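N-acylglucosamine 2-epimerase (Marinomonas mediterranea, PDB 5X32) catalyses the reversible isomerisation of D-mannose to D-fructose, acts less efficiently on D-lyxose, and does not use D-glucose. Local coordinates at residues E13-K18 and G383-V388; F22-C27 and I71-H76; S54-I59 and I119-N124; N61-Y66 and H76-G81. All coordinates share one frame; numbering follows the deposited sequence.

How the interactions relate
Interaction 1 joins helix 9-23, near the N terminus, to helix 379-390 at the C terminus; it closes the longest loop, and the other three contacts nest inside it. Where helix 9-23 ends, interaction 2 ties residues 22-27 to the start of helix 72-89. The next helix, 52-69, makes two contacts: residues 54-59 reach forward to helix 112-127 in interaction 3, and residues 61-66 pack against helix 72-89, which folds back on them, in interaction 4. Interaction 4 closes the shortest loop and nests within interaction 3, whereas interaction 2 crosses both. Interaction 4 touches the others, through Tyr-386, Cys-27 and Asn-124, so the contacts form one continuous sector of the helical barrel.

Interaction 1. Residues E13-K18 and G383-V388; sequences EAHIEK and GACYEV
The carbonyl oxygen of His-15, whose ring meets Cys-385 across this contact, is hydrogen-bonded to Thr-19 OG1 and takes a weak bond from Lys-18 N as well, 3.3 Å from His-15 O. This polar grip stays within helix 9-23; between residues 13-18 and 383-388 no hydrogen bond forms. The two segments run nearly antiparallel, at 153°, with axes 9.9 Å apart. Ile-16 has the largest share of the contact. With CG1 anti to the carbonyl carbon (chi1 -66°) and the chain extended beyond it, CD1 reaches over one face of the Tyr-386 ring, 3.9 Å from its centroid and 30° off the normal, a CH-pi contact. The same CD1 lies 3.6 Å from Cys-385 CB, while the other branch, CG2, rests 3.5 Å from Tyr-386 OH. Beside them Cys-385 SG approaches His-15 CD2 at 3.6 Å, oblique to the imidazole, which also meets Trp-341 edge-to-face. Tyr-386 stacks with His-68 as well, so a leucine in its place would probably leave both Ile-16 CD1 and the His-68 ring without their aromatic partner. In this alpha/alpha barrel the contact joins the first helix to the last, and the last also bears His-380, a proton donor/acceptor by similarity. Where these segments meet, the ring of helices is closed by buried hydrocarbon, sulfur and aromatic surfaces.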
loop_
_atom_site.group_PDB
_atom_site.type_symbol
_atom_site.label_atom_id
_atom_site.label_comp_id
_atom_site.label_asym_id
_atom_site.label_seq_id
_atom_site.Cartn_x
_atom_site.Cartn_y
_atom_site.Cartn_z
ATOM N N GLU A 13 -10.697 14.570 6.336
ATOM C CA GLU A 13 -11.023 15.119 5.024
ATOM C C GLU A 13 -10.145 16.318 4.679
ATOM O O GLU A 13 -9.746 16.499 3.517
ATOM C CB GLU A 13 -12.492 15.509 4.976
ATOM C CG GLU A 13 -13.376 14.342 4.604
ATOM C CD GLU A 13 -14.845 14.637 4.814
ATOM O OE1 GLU A 13 -15.164 15.790 5.193
ATOM O OE2 GLU A 13 -15.675 13.728 4.562
ATOM N N ALA A 14 -9.853 17.134 5.696
ATOM C CA ALA A 14 -9.016 18.321 5.530
ATOM C C ALA A 14 -7.597 17.931 5.126
ATOM O O ALA A 14 -7.008 18.508 4.191
ATOM C CB ALA A 14 -9.000 19.117 6.789
ATOM N N HIS A 15 -7.060 16.945 5.842
ATOM C CA HIS A 15 -5.716 16.443 5.600
ATOM C C HIS A 15 -5.583 15.797 4.232
ATOM O O HIS A 15 -4.581 16.001 3.519
ATOM C CB HIS A 15 -5.323 15.447 6.675
ATOM C CG HIS A 15 -4.055 14.723 6.374
ATOM N ND1 HIS A 15 -2.814 15.299 6.524
ATOM C CD2 HIS A 15 -3.838 13.482 5.881
ATOM C CE1 HIS A 15 -1.882 14.438 6.161
ATOM N NE2 HIS A 15 -2.477 13.328 5.760
ATOM N N ILE A 16 -6.581 14.992 3.877
ATOM C CA ILE A 16 -6.589 14.405 2.552
ATOM C C ILE A 16 -6.620 15.532 1.522
ATOM O O ILE A 16 -5.857 15.515 0.562
ATOM C CB ILE A 16 -7.775 13.461 2.322
ATOM C CG1 ILE A 16 -7.651 12.229 3.219
ATOM C CG2 ILE A 16 -7.795 13.026 0.875
ATOM C CD1 ILE A 16 -8.879 11.327 3.193
ATOM N N GLU A 17 -7.450 16.540 1.755
ATOM C CA GLU A 17 -7.593 17.597 0.758
ATOM C C GLU A 17 -6.271 18.351 0.583
ATOM O O GLU A 17 -5.892 18.703 -0.548
ATOM C CB GLU A 17 -8.738 18.554 1.132
ATOM C CG GLU A 17 -8.676 19.895 0.437
ATOM C CD GLU A 17 -9.789 20.847 0.868
ATOM O OE1 GLU A 17 -9.775 21.328 2.030
ATOM O OE2 GLU A 17 -10.702 21.089 0.049
ATOM N N LYS A 18 -5.514 18.507 1.668
ATOM C CA LYS A 18 -4.277 19.274 1.550
ATOM C C LYS A 18 -3.204 18.405 0.855
ATOM O O LYS A 18 -2.366 18.912 0.057
ATOM C CB LYS A 18 -3.816 19.794 2.925
ATOM C CG LYS A 18 -2.672 20.830 2.852
ATOM C CD LYS A 18 -2.226 21.353 4.239
ATOM C CE LYS A 18 -1.275 22.577 4.138
ATOM N NZ LYS A 18 -1.966 23.917 4.034
ATOM N N GLY A 383 -5.001 6.536 1.727
ATOM C CA GLY A 383 -5.721 5.292 1.936
ATOM C C GLY A 383 -6.048 5.048 3.408
ATOM O O GLY A 383 -7.197 4.708 3.750
ATOM N N ALA A 384 -5.066 5.259 4.283
ATOM C CA ALA A 384 -5.288 5.046 5.717
ATOM C C ALA A 384 -6.382 5.962 6.227
ATOM O O ALA A 384 -7.314 5.504 6.938
ATOM C CB ALA A 384 -3.989 5.268 6.519
ATOM N N CYS A 385 -6.308 7.237 5.823
ATOM C CA CYS A 385 -7.346 8.179 6.214
ATOM C C CYS A 385 -8.721 7.730 5.700
ATOM O O CYS A 385 -9.696 7.761 6.456
ATOM C CB CYS A 385 -7.030 9.570 5.698
ATOM S SG CYS A 385 -5.587 10.359 6.432
ATOM N N TYR A 386 -8.792 7.289 4.438
ATOM C CA TYR A 386 -10.047 6.846 3.804
ATOM C C TYR A 386 -10.691 5.694 4.554
ATOM O O TYR A 386 -11.927 5.665 4.736
ATOM C CB TYR A 386 -9.807 6.430 2.348
ATOM C CG TYR A 386 -9.667 7.578 1.359
ATOM C CD1 TYR A 386 -10.517 8.684 1.394
ATOM C CD2 TYR A 386 -8.656 7.563 0.408
ATOM C CE1 TYR A 386 -10.369 9.733 0.478
ATOM C CE2 TYR A 386 -8.494 8.596 -0.484
ATOM C CZ TYR A 386 -9.351 9.673 -0.449
ATOM O OH TYR A 386 -9.162 10.670 -1.353
ATOM N N GLU A 387 -9.868 4.744 4.996
ATOM C CA GLU A 387 -10.451 3.614 5.680
ATOM C C GLU A 387 -10.878 3.967 7.094
ATOM O O GLU A 387 -11.905 3.461 7.550
ATOM C CB GLU A 387 -9.514 2.410 5.696
ATOM C CG GLU A 387 -10.315 1.165 6.004
ATOM C CD GLU A 387 -10.405 0.258 4.811
ATOM O OE1 GLU A 387 -9.846 0.610 3.746
ATOM O OE2 GLU A 387 -11.143 -0.746 4.899
ATOM N N VAL A 388 -10.168 4.873 7.769
ATOM C CA VAL A 388 -10.704 5.313 9.051
ATOM C C VAL A 388 -12.047 6.007 8.785
ATOM O O VAL A 388 -13.012 5.813 9.534
ATOM C CB VAL A 388 -9.761 6.247 9.780
ATOM C CG1 VAL A 388 -10.427 6.781 11.042
ATOM C CG2 VAL A 388 -8.470 5.522 10.112
#

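Interaction 2. Residues F22-C27 and I71-H76; sequences FYFPTC and IAEYKH
An edge-to-face aromatic pair at the protein surface, Phe-24 with Tyr-74, connects the end of helix 9-23 to the beginning of helix 72-89. The edge of Tyr-74 is directed at the face of Phe-24: the planes stand at 77°, the centroids are 5.5 Å apart, and Tyr-74 CE1 comes within 3.9 Å of Phe-24 CD2, above the rim of the ring. On the opposite face of Phe-24 sits Pro-25 CB, 4.0 Å above the ring centre, so the phenyl group is held between its own neighbour and the tyrosine. The peptide before Pro-25 is cis, and Phe-24 is where the chain leaves helical geometry. In the alpha/alpha barrel the pair thus links two helices of the outer layer at a turn of the chain. The phenyl group reaches across because its CG lies anti to the backbone N (chi1 -168°). Glu-73 adds a smaller contact through its CB, 4.2 Å from Phe-24 CZ, and its carboxylate leads away from the ring. Behind Tyr-74, Ile-71 CG2 lies over a face of the phenol ring toward its rim, and Ala-65 and Thr-69 of helix 52-69 also touch this side chain.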
loop_
_atom_site.group_PDB
_atom_site.type_symbol
_atom_site.label_atom_id
_atom_site.label_comp_id
_atom_site.label_asym_id
_atom_site.label_seq_id
_atom_site.Cartn_x
_atom_site.Cartn_y
_atom_site.Cartn_z
ATOM N N PHE A 22 -1.204 19.115 -2.783
ATOM C CA PHE A 22 0.246 19.083 -3.070
ATOM C C PHE A 22 0.562 18.471 -4.437
ATOM O O PHE A 22 1.516 18.895 -5.086
ATOM C CB PHE A 22 1.033 18.319 -1.998
ATOM C CG PHE A 22 2.477 18.036 -2.383
ATOM C CD1 PHE A 22 3.458 18.991 -2.205
ATOM C CD2 PHE A 22 2.843 16.809 -2.924
ATOM C CE1 PHE A 22 4.777 18.728 -2.556
ATOM C CE2 PHE A 22 4.157 16.544 -3.285
ATOM C CZ PHE A 22 5.122 17.502 -3.094
ATOM N N TYR A 23 -0.203 17.458 -4.850
ATOM C CA TYR A 23 0.078 16.706 -6.088
ATOM C C TYR A 23 -0.661 17.269 -7.321
ATOM O O TYR A 23 -0.172 17.193 -8.452
ATOM C CB TYR A 23 -0.291 15.210 -5.919
ATOM C CG TYR A 23 0.604 14.390 -5.002
ATOM C CD1 TYR A 23 1.857 13.955 -5.421
ATOM C CD2 TYR A 23 0.175 14.007 -3.737
ATOM C CE1 TYR A 23 2.682 13.193 -4.587
ATOM C CE2 TYR A 23 0.992 13.231 -2.883
ATOM C CZ TYR A 23 2.239 12.827 -3.317
ATOM O OH TYR A 23 3.039 12.062 -2.494
ATOM N N PHE A 24 -1.856 17.801 -7.090
ATOM C CA PHE A 24 -2.706 18.331 -8.154
ATOM C C PHE A 24 -2.566 19.855 -8.207
ATOM O O PHE A 24 -2.592 20.512 -7.156
ATOM C CB PHE A 24 -4.165 17.919 -7.927
ATOM C CG PHE A 24 -5.065 18.164 -9.107
ATOM C CD1 PHE A 24 -4.969 17.386 -10.254
ATOM C CD2 PHE A 24 -6.025 19.164 -9.059
ATOM C CE1 PHE A 24 -5.799 17.612 -11.340
ATOM C CE2 PHE A 24 -6.865 19.394 -10.138
ATOM C CZ PHE A 24 -6.751 18.618 -11.283
ATOM N N PRO A 25 -2.386 20.421 -9.424
ATOM C CA PRO A 25 -2.356 19.732 -10.723
ATOM C C PRO A 25 -0.950 19.432 -11.249
ATOM O O PRO A 25 -0.823 18.989 -12.398
ATOM C CB PRO A 25 -3.030 20.740 -11.642
ATOM C CG PRO A 25 -2.490 22.048 -11.103
ATOM C CD PRO A 25 -2.410 21.885 -9.604
ATOM N N THR A 26 0.069 19.633 -10.416
ATOM C CA THR A 26 1.466 19.462 -10.814
ATOM C C THR A 26 1.828 18.079 -11.392
ATOM O O THR A 26 2.662 17.987 -12.293
ATOM C CB THR A 26 2.395 19.724 -9.614
ATOM O OG1 THR A 26 1.969 20.915 -8.946
ATOM C CG2 THR A 26 3.839 19.894 -10.059
ATOM N N CYS A 27 1.226 17.007 -10.882
ATOM C CA CYS A 27 1.637 15.665 -11.304
ATOM C C CYS A 27 1.140 15.320 -12.699
ATOM O O CYS A 27 1.586 14.339 -13.302
ATOM C CB CYS A 27 1.130 14.610 -10.326
ATOM S SG CYS A 27 -0.652 14.617 -10.247
ATOM N N ILE A 71 -15.532 15.745 -7.075
ATOM C CA ILE A 71 -14.939 16.758 -7.943
ATOM C C ILE A 71 -14.566 16.186 -9.322
ATOM O O ILE A 71 -13.767 15.258 -9.429
ATOM C CB ILE A 71 -13.696 17.356 -7.265
ATOM C CG1 ILE A 71 -14.114 18.160 -6.029
ATOM C CG2 ILE A 71 -12.874 18.173 -8.253
ATOM C CD1 ILE A 71 -12.964 18.567 -5.129
ATOM N N ALA A 72 -15.125 16.770 -10.377
ATOM C CA ALA A 72 -15.079 16.176 -11.714
ATOM C C ALA A 72 -13.663 16.014 -12.269
ATOM O O ALA A 72 -13.311 14.968 -12.854
ATOM C CB ALA A 72 -15.921 17.018 -12.668
ATOM N N GLU A 73 -12.835 17.037 -12.071
ATOM C CA GLU A 73 -11.496 16.995 -12.634
ATOM C C GLU A 73 -10.634 15.882 -12.014
ATOM O O GLU A 73 -9.629 15.476 -12.606
ATOM C CB GLU A 73 -10.798 18.349 -12.482
ATOM C CG GLU A 73 -11.191 19.174 -11.250
ATOM C CD GLU A 73 -12.441 20.028 -11.479
ATOM O OE1 GLU A 73 -12.626 20.499 -12.627
ATOM O OE2 GLU A 73 -13.204 20.271 -10.514
ATOM N N TYR A 74 -11.056 15.345 -10.867
ATOM C CA TYR A 74 -10.359 14.210 -10.272
ATOM C C TYR A 74 -10.641 12.947 -11.064
ATOM O O TYR A 74 -9.742 12.134 -11.313
ATOM C CB TYR A 74 -10.773 14.012 -8.820
ATOM C CG TYR A 74 -10.211 15.043 -7.883
ATOM C CD1 TYR A 74 -9.081 15.776 -8.235
ATOM C CD2 TYR A 74 -10.798 15.279 -6.643
ATOM C CE1 TYR A 74 -8.547 16.721 -7.373
ATOM C CE2 TYR A 74 -10.275 16.222 -5.771
ATOM C CZ TYR A 74 -9.146 16.942 -6.140
ATOM O OH TYR A 74 -8.604 17.882 -5.289
ATOM N N LYS A 75 -11.891 12.796 -11.482
ATOM C CA LYS A 75 -12.249 11.708 -12.372
ATOM C C LYS A 75 -11.495 11.863 -13.691
ATOM O O LYS A 75 -11.055 10.863 -14.280
ATOM C CB LYS A 75 -13.752 11.677 -12.601
ATOM C CG LYS A 75 -14.267 10.393 -13.219
ATOM C CD LYS A 75 -15.639 10.656 -13.815
ATOM C CE LYS A 75 -16.114 9.554 -14.734
ATOM N NZ LYS A 75 -17.421 9.958 -15.323
ATOM N N HIS A 76 -11.311 13.107 -14.138
ATOM C CA HIS A 76 -10.538 13.301 -15.362
ATOM C C HIS A 76 -9.082 12.879 -15.198
ATOM O O HIS A 76 -8.522 12.216 -16.067
ATOM C CB HIS A 76 -10.573 14.756 -15.821
ATOM C CG HIS A 76 -11.920 15.212 -16.287
ATOM N ND1 HIS A 76 -12.222 16.544 -16.500
ATOM C CD2 HIS A 76 -13.039 14.516 -16.604
ATOM C CE1 HIS A 76 -13.471 16.646 -16.915
ATOM N NE2 HIS A 76 -13.990 15.431 -16.987
#

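Interaction 3. Residues S54-I59 and I119-N124; sequences SSTRFI and ILAYSN. With PO4 (phosphate ion), chain C.
Within residues 119-124, Ala-121 meets Thr-56 and Ile-59, and the path to it begins two residues earlier. Ile-119 points away from helix 52-69 and packs on Met-179, Thr-140 and Leu-144. At Ala-121 the helices come close, the CA atoms of Thr-56 and Ala-121 being 5.4 Å apart. The single methyl, Ala-121 CB, sits 3.9 Å from Thr-56 CB and 3.8 Å from Ile-59 CG2, and that same CG2 also leans on the Ala-121 carbonyl oxygen. Both helices belong to the inner layer of the alpha/alpha barrel, and the small alanine lets their backbones approach. Thr-56 turns its hydroxyl back to its own helix (chi1 58°), where OG1 bonds to Leu-52 O and Val-53 O. Ser-123 N and OG both bond to Ile-119 O, the hydroxyl at 3.1 Å from above the carbonyl plane. Asn-124 N and ND2 both bond to Leu-120 O, the amide at 3.0 Å and fairly straight (163°). The side chain of Arg-57 starts out away from Ala-121, and its extended chain brings NH2 3.4 Å from phosphate O4, a weak bond in the guanidinium plane; Tyr-113 and His-178 also bind this ion, probably from the crystallisation liquor.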
loop_
_atom_site.group_PDB
_atom_site.type_symbol
_atom_site.label_atom_id
_atom_site.label_comp_id
_atom_site.label_asym_id
_atom_site.label_seq_id
_atom_site.Cartn_x
_atom_site.Cartn_y
_atom_site.Cartn_z
ATOM N N SER A 54 3.872 4.011 -9.263
ATOM C CA SER A 54 3.290 5.353 -9.154
ATOM C C SER A 54 2.199 5.582 -10.204
ATOM O O SER A 54 1.214 6.289 -9.940
ATOM C CB SER A 54 4.352 6.451 -9.284
ATOM O OG SER A 54 5.209 6.508 -8.154
ATOM N N SER A 55 2.341 4.946 -11.364
ATOM C CA SER A 55 1.332 5.082 -12.414
ATOM C C SER A 55 -0.007 4.548 -11.940
ATOM O O SER A 55 -1.036 5.168 -12.192
ATOM C CB SER A 55 1.758 4.364 -13.707
ATOM O OG SER A 55 2.716 5.117 -14.430
ATOM N N THR A 56 0.003 3.418 -11.232
ATOM C CA THR A 56 -1.230 2.861 -10.694
ATOM C C THR A 56 -1.668 3.593 -9.427
ATOM O O THR A 56 -2.853 3.896 -9.243
ATOM C CB THR A 56 -1.094 1.330 -10.407
ATOM O OG1 THR A 56 -0.020 1.099 -9.496
ATOM C CG2 THR A 56 -0.800 0.541 -11.675
ATOM N N ARG A 57 -0.717 3.918 -8.564
ATOM C CA ARG A 57 -1.102 4.491 -7.282
ATOM C C ARG A 57 -1.753 5.846 -7.480
ATOM O O ARG A 57 -2.675 6.184 -6.735
ATOM C CB ARG A 57 0.098 4.606 -6.340
ATOM C CG ARG A 57 0.421 3.297 -5.669
ATOM C CD ARG A 57 1.548 3.442 -4.675
ATOM N NE ARG A 57 1.988 2.137 -4.205
ATOM C CZ ARG A 57 2.798 1.960 -3.169
ATOM N NH1 ARG A 57 3.226 3.014 -2.494
ATOM N NH2 ARG A 57 3.164 0.737 -2.793
ATOM N N PHE A 58 -1.315 6.599 -8.498
ATOM C CA PHE A 58 -1.936 7.906 -8.760
ATOM C C PHE A 58 -3.376 7.720 -9.228
ATOM O O PHE A 58 -4.263 8.521 -8.902
ATOM C CB PHE A 58 -1.145 8.698 -9.804
ATOM C CG PHE A 58 -0.086 9.587 -9.209
ATOM C CD1 PHE A 58 -0.432 10.611 -8.343
ATOM C CD2 PHE A 58 1.248 9.395 -9.504
ATOM C CE1 PHE A 58 0.527 11.430 -7.794
ATOM C CE2 PHE A 58 2.212 10.220 -8.961
ATOM C CZ PHE A 58 1.850 11.236 -8.104
ATOM N N ILE A 59 -3.612 6.616 -9.926
ATOM C CA ILE A 59 -4.960 6.274 -10.334
ATOM C C ILE A 59 -5.791 6.063 -9.092
ATOM O O ILE A 59 -6.880 6.638 -8.972
ATOM C CB ILE A 59 -4.990 5.028 -11.227
ATOM C CG1 ILE A 59 -4.488 5.409 -12.628
ATOM C CG2 ILE A 59 -6.406 4.459 -11.313
ATOM C CD1 ILE A 59 -4.211 4.243 -13.526
ATOM N N ILE A 119 -4.368 -4.393 -10.816
ATOM C CA ILE A 119 -5.717 -4.787 -10.409
ATOM C C ILE A 119 -6.374 -3.736 -9.509
ATOM O O ILE A 119 -7.542 -3.391 -9.700
ATOM C CB ILE A 119 -5.703 -6.151 -9.685
ATOM C CG1 ILE A 119 -5.521 -7.276 -10.701
ATOM C CG2 ILE A 119 -6.996 -6.381 -8.911
ATOM C CD1 ILE A 119 -5.368 -8.630 -10.092
ATOM N N LEU A 120 -5.616 -3.198 -8.559
ATOM C CA LEU A 120 -6.139 -2.154 -7.680
ATOM C C LEU A 120 -6.623 -0.948 -8.480
ATOM O O LEU A 120 -7.753 -0.446 -8.283
ATOM C CB LEU A 120 -5.070 -1.722 -6.675
ATOM C CG LEU A 120 -5.543 -0.688 -5.657
ATOM C CD1 LEU A 120 -6.494 -1.308 -4.642
ATOM C CD2 LEU A 120 -4.364 0.014 -4.991
ATOM N N ALA A 121 -5.772 -0.507 -9.406
ATOM C CA ALA A 121 -6.107 0.621 -10.271
ATOM C C ALA A 121 -7.351 0.318 -11.118
ATOM O O ALA A 121 -8.236 1.168 -11.236
ATOM C CB ALA A 121 -4.929 0.985 -11.171
ATOM N N TYR A 122 -7.448 -0.888 -11.678
ATOM C CA TYR A 122 -8.645 -1.220 -12.469
ATOM C C TYR A 122 -9.905 -1.242 -11.610
ATOM O O TYR A 122 -10.945 -0.770 -12.079
ATOM C CB TYR A 122 -8.489 -2.560 -13.218
ATOM C CG TYR A 122 -7.529 -2.455 -14.387
ATOM C CD1 TYR A 122 -7.276 -1.226 -14.974
ATOM C CD2 TYR A 122 -6.839 -3.566 -14.864
ATOM C CE1 TYR A 122 -6.393 -1.104 -16.021
ATOM C CE2 TYR A 122 -5.949 -3.453 -15.916
ATOM C CZ TYR A 122 -5.731 -2.215 -16.495
ATOM O OH TYR A 122 -4.846 -2.062 -17.538
ATOM N N SER A 123 -9.813 -1.742 -10.367
ATOM C CA SER A 123 -10.955 -1.675 -9.454
ATOM C C SER A 123 -11.423 -0.239 -9.360
ATOM O O SER A 123 -12.589 0.064 -9.601
ATOM C CB SER A 123 -10.608 -2.170 -8.047
ATOM O OG SER A 123 -10.191 -3.518 -8.043
ATOM N N ASN A 124 -10.491 0.664 -9.089
ATOM C CA ASN A 124 -10.895 2.050 -8.922
ATOM C C ASN A 124 -11.506 2.646 -10.200
ATOM O O ASN A 124 -12.500 3.409 -10.146
ATOM C CB ASN A 124 -9.708 2.867 -8.430
ATOM C CG ASN A 124 -9.523 2.732 -6.934
ATOM O OD1 ASN A 124 -10.110 3.489 -6.160
ATOM N ND2 ASN A 124 -8.748 1.726 -6.512
HETATM P P PO4 C . 4.974 -1.947 0.754
HETATM O O1 PO4 C . 5.346 -3.385 0.464
HETATM O O2 PO4 C . 6.136 -1.265 1.461
HETATM O O3 PO4 C . 3.745 -1.821 1.640
HETATM O O4 PO4 C . 4.671 -1.311 -0.580
#

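Interaction 4. Residues N61-Y66 and H76-G81; sequences NFAQAY and HAAVHG
Phe-62 lays its ring flat against Ala-77: the alanine CB stands 3.5 Å from the ring centroid and only 12° off the normal, a CH-pi contact centred over the face. All six ring carbons are consequently at similar range from that methyl, from CG at 3.5 Å to CZ at 4.1 Å from Ala-77 CB. Phe-62 CG lies anti to the carbonyl carbon (chi1 -71°), which sends the ring along the side of helix 72-89 and leaves its own CB pressed on the next alanine, with Phe-62 CB and Ala-78 CB 3.8 Å apart. The Ala-78 methyl sits beside the backbone at the start of Ala-63 and faces the Ala-63 methyl more loosely, CB to CB 4.3 Å. Helices 52-69 and 72-89 follow one another as an antiparallel helical hairpin, inner helix against outer, in the alpha/alpha barrel; the segment axes are 7.9 Å apart at 151°, a close approach that the small side chains of Ala-63, Ala-77 and Ala-78 permit. Replacing Phe-62 by an alanine here would probably leave the Ala-77 methyl facing a gap where the phenyl ring had been. Other neighbours surround the buried ring: Phe-34 meets it with its own plane turned only slightly, and Cys-27 and Tyr-74 touch the phenylalanine side chain too. The Ala-63 methyl also touches Asn-124 of helix 112-127.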
loop_
_atom_site.group_PDB
_atom_site.type_symbol
_atom_site.label_atom_id
_atom_site.label_comp_id
_atom_site.label_asym_id
_atom_site.label_seq_id
_atom_site.Cartn_x
_atom_site.Cartn_y
_atom_site.Cartn_z
ATOM N N ASN A 61 -5.226 7.422 -6.182
ATOM C CA ASN A 61 -5.395 8.758 -5.619
ATOM C C ASN A 61 -6.614 9.454 -6.173
ATOM O O ASN A 61 -7.565 9.767 -5.451
ATOM C CB ASN A 61 -4.196 9.651 -5.932
ATOM C CG ASN A 61 -3.007 9.400 -5.044
ATOM O OD1 ASN A 61 -2.855 8.322 -4.447
ATOM N ND2 ASN A 61 -2.131 10.411 -4.954
ATOM N N PHE A 62 -6.598 9.663 -7.486
ATOM C CA PHE A 62 -7.596 10.539 -8.092
ATOM C C PHE A 62 -8.959 9.872 -8.089
ATOM O O PHE A 62 -9.978 10.541 -7.907
ATOM C CB PHE A 62 -7.178 10.933 -9.503
ATOM C CG PHE A 62 -6.015 11.879 -9.528
ATOM C CD1 PHE A 62 -6.143 13.165 -9.033
ATOM C CD2 PHE A 62 -4.792 11.479 -10.037
ATOM C CE1 PHE A 62 -5.079 14.044 -9.049
ATOM C CE2 PHE A 62 -3.722 12.338 -10.047
ATOM C CZ PHE A 62 -3.867 13.633 -9.559
ATOM N N ALA A 63 -8.981 8.553 -8.244
ATOM C CA ALA A 63 -10.250 7.839 -8.187
ATOM C C ALA A 63 -10.892 7.975 -6.810
ATOM O O ALA A 63 -12.043 8.392 -6.697
ATOM C CB ALA A 63 -10.062 6.390 -8.549
ATOM N N GLN A 64 -10.137 7.644 -5.765
ATOM C CA GLN A 64 -10.645 7.742 -4.397
ATOM C C GLN A 64 -11.098 9.177 -4.061
ATOM O O GLN A 64 -12.157 9.389 -3.428
ATOM C CB GLN A 64 -9.575 7.277 -3.418
ATOM C CG GLN A 64 -9.322 5.779 -3.439
ATOM C CD GLN A 64 -10.538 5.001 -3.047
ATOM O OE1 GLN A 64 -11.207 5.324 -2.064
ATOM N NE2 GLN A 64 -10.853 3.976 -3.824
ATOM N N ALA A 65 -10.325 10.160 -4.523
ATOM C CA ALA A 65 -10.689 11.551 -4.282
ATOM C C ALA A 65 -11.998 11.882 -4.992
ATOM O O ALA A 65 -12.826 12.627 -4.483
ATOM C CB ALA A 65 -9.590 12.482 -4.736
ATOM N N TYR A 66 -12.189 11.321 -6.177
ATOM C CA TYR A 66 -13.423 11.581 -6.893
ATOM C C TYR A 66 -14.601 10.923 -6.196
ATOM O O TYR A 66 -15.682 11.495 -6.109
ATOM C CB TYR A 66 -13.334 11.102 -8.338
ATOM C CG TYR A 66 -14.672 11.112 -9.038
ATOM C CD1 TYR A 66 -15.242 12.312 -9.469
ATOM C CD2 TYR A 66 -15.364 9.929 -9.268
ATOM C CE1 TYR A 66 -16.462 12.327 -10.099
ATOM C CE2 TYR A 66 -16.582 9.933 -9.902
ATOM C CZ TYR A 66 -17.128 11.133 -10.318
ATOM O OH TYR A 66 -18.351 11.134 -10.951
ATOM N N HIS A 76 -11.311 13.107 -14.138
ATOM C CA HIS A 76 -10.538 13.301 -15.362
ATOM C C HIS A 76 -9.082 12.879 -15.198
ATOM O O HIS A 76 -8.522 12.216 -16.067
ATOM C CB HIS A 76 -10.573 14.756 -15.821
ATOM C CG HIS A 76 -11.920 15.212 -16.287
ATOM N ND1 HIS A 76 -12.222 16.544 -16.500
ATOM C CD2 HIS A 76 -13.039 14.516 -16.604
ATOM C CE1 HIS A 76 -13.471 16.646 -16.915
ATOM N NE2 HIS A 76 -13.990 15.431 -16.987
ATOM N N ALA A 77 -8.490 13.197 -14.052
ATOM C CA ALA A 77 -7.099 12.824 -13.813
ATOM C C ALA A 77 -6.963 11.309 -13.667
ATOM O O ALA A 77 -5.964 10.724 -14.113
ATOM C CB ALA A 77 -6.556 13.537 -12.590
ATOM N N ALA A 78 -7.960 10.671 -13.056
ATOM C CA ALA A 78 -7.925 9.213 -12.904
ATOM C C ALA A 78 -7.997 8.539 -14.266
ATOM O O ALA A 78 -7.285 7.565 -14.527
ATOM C CB ALA A 78 -9.063 8.720 -12.004
ATOM N N VAL A 79 -8.873 9.054 -15.128
ATOM C CA VAL A 79 -9.009 8.523 -16.485
ATOM C C VAL A 79 -7.754 8.781 -17.328
ATOM O O VAL A 79 -7.295 7.903 -18.067
ATOM C CB VAL A 79 -10.253 9.106 -17.176
ATOM C CG1 VAL A 79 -10.103 9.080 -18.691
ATOM C CG2 VAL A 79 -11.492 8.336 -16.725
ATOM N N HIS A 80 -7.207 9.981 -17.225
ATOM C CA HIS A 80 -5.931 10.272 -17.851
ATOM C C HIS A 80 -4.901 9.202 -17.437
ATOM O O HIS A 80 -4.180 8.628 -18.279
ATOM C CB HIS A 80 -5.487 11.680 -17.462
ATOM C CG HIS A 80 -4.150 12.070 -18.002
ATOM N ND1 HIS A 80 -3.342 12.999 -17.380
ATOM C CD2 HIS A 80 -3.469 11.652 -19.094
ATOM C CE1 HIS A 80 -2.222 13.140 -18.065
ATOM N NE2 HIS A 80 -2.275 12.336 -19.112
ATOM N N GLY A 81 -4.902 8.879 -16.144
ATOM C CA GLY A 81 -4.012 7.867 -15.616
ATOM C C GLY A 81 -4.248 6.500 -16.206
ATOM O O GLY A 81 -3.298 5.826 -16.601
#